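Local atomic coordinates of transcriptional regulator, GntR family (Ralstonia eutropha, PDB entry 3IHU), a protein that probably binds DNA and regulates transcription, as GntR-family members with a winged-helix domain and an FCD domain generally do. Residues 64-69 and 160-165; 68-73 and 78-83; 98-103 and 155-160; 28-33 and 168-173. All blocks are in the same frame, centred on the assembly; numbering follows the deposited sequence.

Interaction 1. Residues 64-69 and 160-165; sequences AAEGIV and LFPTIH
Beside Pro-162 and Thr-163, the two residues that meet Glu-66 across this contact, the shortest polar bond runs from Ile-164 N to Phe-161 O, 2.9 Å long. It belongs to the last turns of helix 155-165 in the FCD domain, where the backbone bonds reach back three residues, Thr-163 N likewise to Leu-160 O at 3.0 Å. Facing it is the end of helix 53-65 of the winged-helix domain, closed by a Schellman motif: Gly-67 has positive phi (83°), and its N is bonded to Ala-64 O at 3.0 Å. The example is a small surface contact at the edge of a larger interdomain interface. Glu-66, placed just before that glycine, supplies the whole of one side. Its CG stands beside the backbone N, and a bend at chi2 (-80°) carries the carboxylate forward to the proline ring, which it meets at a slant. Both oxygens lie close to Pro-162 CB, so the ring offers carbon and no donor to the charged group. Towards the protein interior Phe-161 packs on Tyr-145 and Leu-149 of helix 134-152, while Ile-68 packs on Leu-29. Glu-66 OE1 and Thr-163 OG1 stay 4.2 Å apart, too far for a hydrogen bond with each other, and the nearest approach is between Glu-66 OE2 and Pro-162 CG at 4.0 Å.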
# COMPACT_ATOMS: atom_id res chain seq x y z
N ALA A 64 -4.74 14.89 -1.57
CA ALA A 64 -3.80 15.96 -1.26
C ALA A 64 -3.40 15.81 0.22
O ALA A 64 -2.21 15.84 0.53
CB ALA A 64 -4.35 17.31 -1.54
N ALA A 65 -4.36 15.57 1.10
CA ALA A 65 -4.01 15.38 2.52
C ALA A 65 -2.96 14.30 2.72
O ALA A 65 -2.06 14.49 3.55
CB ALA A 65 -5.25 15.10 3.38
N GLU A 66 -3.04 13.20 1.96
CA GLU A 66 -2.14 12.04 2.08
C GLU A 66 -0.86 12.15 1.27
O GLU A 66 -0.06 11.22 1.24
CB GLU A 66 -2.86 10.76 1.59
CG GLU A 66 -4.06 10.40 2.41
CD GLU A 66 -3.70 9.69 3.68
OE1 GLU A 66 -2.50 9.49 3.91
OE2 GLU A 66 -4.63 9.33 4.43
N GLY A 67 -0.68 13.26 0.58
CA GLY A 67 0.53 13.49 -0.21
C GLY A 67 0.59 12.89 -1.61
O GLY A 67 1.66 12.82 -2.19
N ILE A 68 -0.57 12.46 -2.14
CA ILE A 68 -0.67 11.73 -3.43
C ILE A 68 -0.83 12.70 -4.59
O ILE A 68 -0.21 12.52 -5.65
CB ILE A 68 -1.86 10.79 -3.43
CG1 ILE A 68 -1.82 9.81 -2.24
CG2 ILE A 68 -1.95 10.03 -4.74
CD1 ILE A 68 -0.56 9.05 -2.07
N VAL A 69 -1.63 13.75 -4.41
CA VAL A 69 -1.79 14.75 -5.46
C VAL A 69 -1.50 16.17 -4.98
O VAL A 69 -1.62 16.48 -3.80
CB VAL A 69 -3.21 14.73 -6.01
CG1 VAL A 69 -3.59 13.31 -6.50
CG2 VAL A 69 -4.23 15.26 -4.95
N LEU A 160 -3.61 5.69 9.93
CA LEU A 160 -2.42 5.90 9.08
C LEU A 160 -2.28 4.90 7.89
O LEU A 160 -1.30 4.96 7.14
CB LEU A 160 -1.16 5.66 9.92
CG LEU A 160 -0.51 6.53 10.97
CD1 LEU A 160 -1.41 6.98 12.24
CD2 LEU A 160 0.71 5.74 11.37
N PHE A 161 -3.21 3.95 7.75
CA PHE A 161 -3.00 2.74 6.93
C PHE A 161 -2.53 3.02 5.49
O PHE A 161 -1.55 2.43 5.04
CB PHE A 161 -4.31 1.91 6.93
CG PHE A 161 -4.20 0.53 6.31
CD1 PHE A 161 -3.28 -0.40 6.81
CD2 PHE A 161 -5.04 0.16 5.28
CE1 PHE A 161 -3.19 -1.68 6.25
CE2 PHE A 161 -4.97 -1.10 4.73
CZ PHE A 161 -4.01 -2.03 5.21
N PRO A 162 -3.17 3.97 4.79
CA PRO A 162 -2.70 4.36 3.43
C PRO A 162 -1.21 4.68 3.28
O PRO A 162 -0.61 4.36 2.25
CB PRO A 162 -3.55 5.59 3.11
CG PRO A 162 -4.82 5.40 3.91
CD PRO A 162 -4.45 4.63 5.15
N THR A 163 -0.57 5.29 4.26
CA THR A 163 0.87 5.53 4.14
C THR A 163 1.66 4.24 3.92
O THR A 163 2.65 4.21 3.17
CB THR A 163 1.45 6.19 5.39
OG1 THR A 163 0.78 7.45 5.61
CG2 THR A 163 2.99 6.43 5.21
N ILE A 164 1.23 3.17 4.59
CA ILE A 164 1.95 1.90 4.59
C ILE A 164 2.14 1.37 3.19
O ILE A 164 3.13 0.72 2.89
CB ILE A 164 1.20 0.88 5.49
CG1 ILE A 164 1.57 1.09 6.94
CG2 ILE A 164 1.54 -0.52 5.12
CD1 ILE A 164 0.57 0.53 7.90
N HIS A 165 1.20 1.67 2.31
CA HIS A 165 1.15 1.08 0.97
C HIS A 165 2.15 1.69 -0.03
O HIS A 165 2.52 1.03 -1.01
CB HIS A 165 -0.28 1.23 0.41
CG HIS A 165 -1.31 0.48 1.19
ND1 HIS A 165 -1.24 -0.88 1.39
CD2 HIS A 165 -2.44 0.89 1.82
CE1 HIS A 165 -2.29 -1.28 2.09
NE2 HIS A 165 -3.02 -0.22 2.38

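Interaction 2. Residues 68-73 and 78-83; sequences IVDLQR and VIRRLS
Residues 69-70 and 78-79 pair as antiparallel strands, Val-69 with Ile-79 as a non-hydrogen-bonded pair and Asp-70 with Val-78 as a hydrogen-bonded one. Asp-70 N donates to Val-78 O at 2.9 Å, and Val-78 N returns a bond of the same length to Asp-70 O. Beyond the strand end the pairing goes on: Arg-80 N points almost straight at Ile-68 O (2.8 Å, 178° at the hydrogen). Between these bonds Val-69 CA comes within 3.2 Å of Val-78 O, a CA-H...O contact. The hairpin is the wing of the winged-helix fold, and its two sides differ in character. Val-69 and Ile-79 turn one way, into the apolar interior, where Val-69 also packs on Leu-63 and Ala-64 of helix 53-65. Asp-70 and Val-78 turn the other way. There the aliphatic part of Arg-80 passes obliquely along the Asp-70 carboxylate, with Arg-80 CD 3.3 Å from Asp-70 OD1. A bend at chi3 turns the guanidinium, whose plane lies 32° from the carboxylate; the salt bridge from Arg-80 NE to Asp-70 OD1 is long, at 3.8 Å. A water mends the gap: lying in the guanidinium plane at its edge, it accepts from Arg-80 NE and donates to Asp-70 OD2. Arg-80 NH1 is bonded to Gly-67 O. Nearer the turn, chi1 (-51°) sets Gln-72 CG beside the backbone N, against Val-78 CG2, and the bend at chi2 brings the amide to the same methyl, while NE2 donates to Leu-71 O from above the carbonyl plane.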
# COMPACT_ATOMS: atom_id res chain seq x y z
N ILE A 68 -0.57 12.46 -2.14
CA ILE A 68 -0.67 11.73 -3.43
C ILE A 68 -0.83 12.70 -4.59
O ILE A 68 -0.21 12.52 -5.65
CB ILE A 68 -1.86 10.79 -3.43
CG1 ILE A 68 -1.82 9.81 -2.24
CG2 ILE A 68 -1.95 10.03 -4.74
CD1 ILE A 68 -0.56 9.05 -2.07
N VAL A 69 -1.63 13.75 -4.41
CA VAL A 69 -1.79 14.75 -5.46
C VAL A 69 -1.50 16.17 -4.98
O VAL A 69 -1.62 16.48 -3.80
CB VAL A 69 -3.21 14.73 -6.01
CG1 VAL A 69 -3.59 13.31 -6.50
CG2 VAL A 69 -4.23 15.26 -4.95
N ASP A 70 -1.16 17.03 -5.91
CA ASP A 70 -1.23 18.46 -5.66
C ASP A 70 -2.45 19.01 -6.41
O ASP A 70 -2.53 18.89 -7.63
CB ASP A 70 0.01 19.19 -6.19
CG ASP A 70 1.25 18.83 -5.44
OD1 ASP A 70 1.15 18.41 -4.26
OD2 ASP A 70 2.33 18.96 -6.06
N LEU A 71 -3.33 19.65 -5.66
CA LEU A 71 -4.47 20.37 -6.20
C LEU A 71 -4.03 21.51 -7.12
O LEU A 71 -3.02 22.16 -6.87
CB LEU A 71 -5.36 20.90 -5.07
CG LEU A 71 -5.96 19.87 -4.10
CD1 LEU A 71 -7.07 20.51 -3.24
CD2 LEU A 71 -6.48 18.64 -4.84
N GLN A 72 -4.78 21.72 -8.19
CA GLN A 72 -4.50 22.77 -9.17
C GLN A 72 -5.72 23.67 -9.28
O GLN A 72 -6.71 23.46 -8.59
CB GLN A 72 -4.23 22.17 -10.57
CG GLN A 72 -3.18 21.04 -10.61
CD GLN A 72 -1.76 21.55 -10.39
OE1 GLN A 72 -1.01 21.79 -11.35
NE2 GLN A 72 -1.39 21.73 -9.13
N ARG A 73 -5.65 24.65 -10.17
CA ARG A 73 -6.80 25.52 -10.46
C ARG A 73 -7.83 24.77 -11.33
O ARG A 73 -7.54 23.73 -11.95
CB ARG A 73 -6.34 26.81 -11.17
N VAL A 78 -2.68 17.07 -9.89
CA VAL A 78 -1.58 16.39 -10.57
C VAL A 78 -1.11 15.34 -9.59
O VAL A 78 -0.97 15.59 -8.42
CB VAL A 78 -0.45 17.40 -11.07
CG1 VAL A 78 0.73 16.66 -11.68
CG2 VAL A 78 -1.02 18.29 -12.13
N ILE A 79 -0.95 14.11 -10.04
CA ILE A 79 -0.40 13.11 -9.18
C ILE A 79 1.09 13.48 -8.93
O ILE A 79 1.82 13.84 -9.85
CB ILE A 79 -0.58 11.66 -9.76
CG1 ILE A 79 -2.07 11.38 -10.01
CG2 ILE A 79 0.04 10.61 -8.84
CD1 ILE A 79 -2.39 9.93 -10.48
N ARG A 80 1.51 13.42 -7.69
CA ARG A 80 2.88 13.82 -7.33
C ARG A 80 3.92 12.83 -7.88
O ARG A 80 3.62 11.65 -8.09
CB ARG A 80 3.01 13.96 -5.81
CG ARG A 80 2.28 15.20 -5.29
CD ARG A 80 2.60 15.51 -3.80
NE ARG A 80 3.98 15.93 -3.64
CZ ARG A 80 4.85 15.39 -2.79
NH1 ARG A 80 4.48 14.42 -1.95
NH2 ARG A 80 6.09 15.85 -2.75
N ARG A 81 5.12 13.33 -8.16
CA ARG A 81 6.32 12.52 -8.29
C ARG A 81 7.22 12.94 -7.18
O ARG A 81 7.32 14.12 -6.92
CB ARG A 81 7.10 12.86 -9.57
CG ARG A 81 6.51 12.39 -10.86
CD ARG A 81 7.59 12.57 -11.97
NE ARG A 81 7.10 12.16 -13.29
CZ ARG A 81 6.54 12.97 -14.19
NH1 ARG A 81 6.39 14.27 -13.95
NH2 ARG A 81 6.13 12.49 -15.35
N LEU A 82 7.95 12.01 -6.58
CA LEU A 82 8.82 12.31 -5.47
C LEU A 82 10.26 12.42 -5.90
O LEU A 82 10.75 11.66 -6.70
CB LEU A 82 8.69 11.20 -4.40
CG LEU A 82 7.24 10.90 -3.94
CD1 LEU A 82 7.21 9.86 -2.83
CD2 LEU A 82 6.56 12.14 -3.46
N SER A 83 10.98 13.34 -5.28
CA SER A 83 12.41 13.30 -5.35
C SER A 83 12.95 12.09 -4.60
O SER A 83 12.27 11.45 -3.82
CB SER A 83 12.98 14.58 -4.73
OG SER A 83 12.75 14.59 -3.33
O HOH W 1 4.72 17.98 -5.70

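Interaction 3. Residues 98-103 and 155-160; sequences TGLLAR and RELRRL
Helix-to-helix packing inside the all-helical FCD domain brings Leu-157 of helix 155-165 against Leu-100 and Leu-101 of helix 84-105. The case shows how one branched side chain can carry the meeting of two helix turns; further along, the same helices pack through Leu-160 and Ile-164 on Met-97. Leu-157 points toward helix 84-105, and both its methyls take part. CD1 reaches the backbone, lying 3.8 Å from Leu-101 CA and 3.9 Å from Leu-100 O, so that it rests on the main chain where the two residues join. CD2 meets the Leu-100 side chain, which it crosses at a slant, with Leu-100 CD2 4.1 Å away. For Leu-100, chi1 of -172° puts CG opposite the backbone N and brings the branch across Leu-157 CD2. The interaction is wholly apolar in its side chains, and the small area buried reflects how few residues take part. Neighbouring helices enclose it: Leu-101 also packs on Tyr-145 and Leu-148, and Leu-157 on Leu-149, all of helix 134-152, so the three helices share one apolar layer. Polar groups stay at the periphery, where Arg-103 forms salt bridges with Asp-199 and Glu-202. At the start of helix 155-165, Asn-154 OD1 accepts a hydrogen bond from Leu-157 N, holding the backbone of the central leucine. Besides the main chain, Leu-157 CD1 also approaches a side chain, lying 4.4 Å from Leu-101 CD1.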
# COMPACT_ATOMS: atom_id res chain seq x y z
N THR A 98 5.23 -0.30 9.07
CA THR A 98 5.03 -1.69 8.61
C THR A 98 5.51 -2.62 9.65
O THR A 98 4.94 -3.67 9.90
CB THR A 98 5.72 -2.00 7.28
OG1 THR A 98 5.31 -1.06 6.29
CG2 THR A 98 5.39 -3.46 6.80
N GLY A 99 6.63 -2.27 10.25
CA GLY A 99 7.07 -2.93 11.44
C GLY A 99 6.01 -3.00 12.51
O GLY A 99 5.77 -4.06 13.06
N LEU A 100 5.41 -1.86 12.86
CA LEU A 100 4.35 -1.87 13.82
C LEU A 100 3.11 -2.63 13.37
O LEU A 100 2.43 -3.19 14.18
CB LEU A 100 3.98 -0.46 14.23
CG LEU A 100 3.03 -0.24 15.36
CD1 LEU A 100 3.39 -1.08 16.55
CD2 LEU A 100 3.03 1.35 15.70
N LEU A 101 2.76 -2.59 12.09
CA LEU A 101 1.63 -3.38 11.60
C LEU A 101 1.80 -4.89 11.93
O LEU A 101 0.86 -5.55 12.42
CB LEU A 101 1.50 -3.19 10.11
CG LEU A 101 0.34 -3.89 9.39
CD1 LEU A 101 -1.00 -3.26 9.73
CD2 LEU A 101 0.66 -4.00 7.89
N ALA A 102 2.97 -5.43 11.58
CA ALA A 102 3.34 -6.84 11.83
C ALA A 102 3.37 -7.08 13.32
O ALA A 102 2.83 -8.07 13.81
CB ALA A 102 4.72 -7.15 11.21
N ARG A 103 4.05 -6.20 14.06
CA ARG A 103 4.09 -6.33 15.50
C ARG A 103 2.74 -6.42 16.13
O ARG A 103 2.47 -7.35 16.92
CB ARG A 103 4.85 -5.16 16.13
CG ARG A 103 4.99 -5.25 17.66
CD ARG A 103 5.58 -3.96 18.26
NE ARG A 103 5.86 -4.26 19.65
CZ ARG A 103 6.96 -4.84 20.12
NH1 ARG A 103 8.00 -5.09 19.35
NH2 ARG A 103 7.02 -5.16 21.39
N ARG A 155 -6.35 1.10 16.32
CA ARG A 155 -7.09 2.23 15.74
C ARG A 155 -6.13 3.28 15.13
O ARG A 155 -6.43 3.84 14.08
CB ARG A 155 -8.05 2.83 16.77
CG ARG A 155 -8.79 4.08 16.32
CD ARG A 155 -9.81 4.52 17.35
NE ARG A 155 -9.94 5.98 17.35
N GLU A 156 -4.98 3.53 15.76
CA GLU A 156 -4.02 4.50 15.20
C GLU A 156 -3.39 4.06 13.88
O GLU A 156 -3.17 4.88 13.00
CB GLU A 156 -2.93 4.88 16.21
CG GLU A 156 -3.46 5.57 17.44
CD GLU A 156 -4.52 6.60 17.09
OE1 GLU A 156 -4.18 7.58 16.37
OE2 GLU A 156 -5.69 6.36 17.50
N LEU A 157 -3.13 2.77 13.72
CA LEU A 157 -2.67 2.25 12.45
C LEU A 157 -3.75 2.31 11.40
O LEU A 157 -3.44 2.57 10.23
CB LEU A 157 -2.21 0.79 12.59
CG LEU A 157 -0.93 0.62 13.38
CD1 LEU A 157 -0.58 -0.90 13.38
CD2 LEU A 157 0.21 1.38 12.77
N ARG A 158 -5.00 2.07 11.80
CA ARG A 158 -6.13 2.14 10.85
C ARG A 158 -6.19 3.50 10.21
O ARG A 158 -6.39 3.62 9.01
CB ARG A 158 -7.47 1.88 11.52
CG ARG A 158 -7.65 0.52 12.06
CD ARG A 158 -9.09 0.36 12.60
NE ARG A 158 -9.29 -1.01 13.08
CZ ARG A 158 -9.46 -2.07 12.29
NH1 ARG A 158 -9.46 -1.96 10.97
NH2 ARG A 158 -9.63 -3.26 12.84
N ARG A 159 -5.95 4.52 11.02
CA ARG A 159 -6.01 5.89 10.50
C ARG A 159 -4.78 6.27 9.67
O ARG A 159 -4.91 7.03 8.74
CB ARG A 159 -6.38 6.88 11.64
CG ARG A 159 -5.26 7.68 12.26
CD ARG A 159 -5.81 8.57 13.43
NE ARG A 159 -5.08 9.82 13.53
CZ ARG A 159 -5.23 10.85 12.69
N LEU A 160 -3.61 5.69 9.93
CA LEU A 160 -2.42 5.90 9.08
C LEU A 160 -2.28 4.90 7.89
O LEU A 160 -1.30 4.96 7.14
CB LEU A 160 -1.16 5.66 9.92
CG LEU A 160 -0.51 6.53 10.97
CD1 LEU A 160 -1.41 6.98 12.24
CD2 LEU A 160 0.71 5.74 11.37

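Interaction 4. Residues 28-33 and 168-173; sequences GLELGT and IVHAQH
Ile-168 begins the contact by sending its CD1 to within 3.8 Å of Leu-29 CD1. The side chain leaves the backbone pointing away from helix 17-31, but chi1 of -55° sets CG1 beside the backbone N, and the turn at chi2 swings CD1 back to Leu-29. Both side chains also pack on Ile-79, so the wing strand 77-79 joins this apolar patch. Two residues on, His-170 lays the face of its ring under Glu-30: Glu-30 CG sits 3.7 Å from the centroid of the His-170 ring and only 11° off the normal, a CH-pi contact. Glu-30 is extended beyond CG, and its carboxylate plane is inclined 58° to the ring. That carboxylate is gripped mainly from elsewhere, OE1 by a salt bridge to Arg-142 and OE2 by one to Arg-141. A water donates to Glu-30 OE2 at 2.5 Å and also lies at hydrogen-bonding distance, 3.2 Å, from His-170 NE2. The example is one of a buried interdomain interface, in which the first helix of the winged-helix domain rests on a short helix of the FCD domain. Ala-171 brings the two backbones together, its CA being 5.9 Å from Glu-30 CA. Its methyl touches Leu-29 O at 3.7 Å and lies 4.1 Å from Leu-29 CD2. Further along, Gln-172 NE2 donates to Leu-82 O, and His-173 O accepts a hydrogen bond from Arg-219 NH1.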
# COMPACT_ATOMS: atom_id res chain seq x y z
N GLY A 28 -5.21 2.24 -8.52
CA GLY A 28 -4.76 2.46 -9.90
C GLY A 28 -3.29 2.81 -10.03
O GLY A 28 -2.63 2.38 -10.96
N LEU A 29 -2.73 3.55 -9.08
CA LEU A 29 -1.30 3.88 -9.11
C LEU A 29 -0.49 2.60 -8.98
O LEU A 29 0.44 2.37 -9.72
CB LEU A 29 -0.91 4.89 -8.01
CG LEU A 29 -0.98 6.36 -8.43
CD1 LEU A 29 -1.09 7.27 -7.15
CD2 LEU A 29 0.21 6.71 -9.32
N GLU A 30 -0.91 1.74 -8.07
CA GLU A 30 -0.28 0.44 -7.88
C GLU A 30 -0.50 -0.48 -9.06
O GLU A 30 0.39 -1.22 -9.45
CB GLU A 30 -0.84 -0.24 -6.62
CG GLU A 30 -0.13 -1.57 -6.32
CD GLU A 30 -0.44 -2.15 -4.95
OE1 GLU A 30 -1.35 -1.63 -4.26
OE2 GLU A 30 0.21 -3.15 -4.60
N LEU A 31 -1.70 -0.44 -9.62
CA LEU A 31 -2.01 -1.29 -10.75
C LEU A 31 -1.48 -0.77 -12.07
O LEU A 31 -1.41 -1.53 -13.04
CB LEU A 31 -3.51 -1.50 -10.85
CG LEU A 31 -4.18 -2.32 -9.74
CD1 LEU A 31 -5.69 -2.49 -9.98
CD2 LEU A 31 -3.51 -3.72 -9.66
N GLY A 32 -1.12 0.52 -12.13
CA GLY A 32 -0.59 1.08 -13.36
C GLY A 32 -1.60 1.79 -14.23
O GLY A 32 -1.26 2.21 -15.32
N THR A 33 -2.83 1.95 -13.77
CA THR A 33 -3.84 2.67 -14.57
C THR A 33 -3.82 4.21 -14.35
O THR A 33 -4.44 4.92 -15.09
CB THR A 33 -5.24 2.20 -14.23
OG1 THR A 33 -5.41 2.27 -12.82
CG2 THR A 33 -5.46 0.72 -14.74
N ILE A 168 2.82 5.96 -4.55
CA ILE A 168 3.69 6.69 -5.47
C ILE A 168 5.03 6.00 -5.64
O ILE A 168 5.44 5.79 -6.77
CB ILE A 168 3.98 8.16 -5.08
CG1 ILE A 168 2.69 8.93 -4.89
CG2 ILE A 168 4.78 8.86 -6.22
CD1 ILE A 168 2.00 9.16 -6.17
N VAL A 169 5.68 5.63 -4.55
CA VAL A 169 6.94 4.88 -4.58
C VAL A 169 6.79 3.59 -5.41
O VAL A 169 7.59 3.29 -6.30
CB VAL A 169 7.41 4.53 -3.13
CG1 VAL A 169 8.69 3.69 -3.16
CG2 VAL A 169 7.64 5.78 -2.34
N HIS A 170 5.72 2.85 -5.16
CA HIS A 170 5.43 1.63 -5.95
C HIS A 170 5.50 1.94 -7.42
O HIS A 170 6.21 1.29 -8.15
CB HIS A 170 4.06 1.07 -5.60
CG HIS A 170 3.79 -0.30 -6.15
ND1 HIS A 170 3.58 -0.54 -7.50
CD2 HIS A 170 3.71 -1.49 -5.53
CE1 HIS A 170 3.38 -1.83 -7.68
NE2 HIS A 170 3.47 -2.44 -6.51
N ALA A 171 4.78 2.98 -7.85
CA ALA A 171 4.69 3.33 -9.26
C ALA A 171 5.97 3.90 -9.81
O ALA A 171 6.54 3.40 -10.77
CB ALA A 171 3.51 4.34 -9.47
N GLN A 172 6.48 4.95 -9.19
CA GLN A 172 7.63 5.66 -9.71
C GLN A 172 8.87 4.80 -9.64
O GLN A 172 9.75 4.97 -10.43
CB GLN A 172 7.83 6.94 -8.87
CG GLN A 172 8.89 7.88 -9.33
CD GLN A 172 8.96 9.10 -8.43
OE1 GLN A 172 8.03 9.40 -7.68
NE2 GLN A 172 10.06 9.80 -8.51
N HIS A 173 8.97 3.90 -8.66
CA HIS A 173 10.19 3.09 -8.54
C HIS A 173 10.01 1.64 -8.98
O HIS A 173 10.87 0.80 -8.68
CB HIS A 173 10.79 3.23 -7.16
CG HIS A 173 11.32 4.60 -6.92
ND1 HIS A 173 12.55 5.01 -7.38
CD2 HIS A 173 10.76 5.67 -6.32
CE1 HIS A 173 12.73 6.28 -7.06
NE2 HIS A 173 11.65 6.71 -6.44
O HOH W 2 1.77 -4.98 -5.43

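In the fold
Interactions 1 and 4 both join the winged-helix domain to the FCD domain, with centres 13 Å apart, and they touch each other. Interaction 2 lies within the wing, its centre 12 Å from interaction 1, with which it shares Ile-68 and Val-69, and 14 Å from interaction 4, which it also touches. Interaction 3 lies wholly within the FCD domain, 25 Å from interaction 2 between centres, yet linked to interaction 1 by helix 155-165 and by the packing of Ile-164 on Thr-98. Along the chain interaction 4 closes the widest loop, enclosing the others. Wing, first helix and FCD helices thus form a continuous chain of contacts, consistent with closely coupled domains.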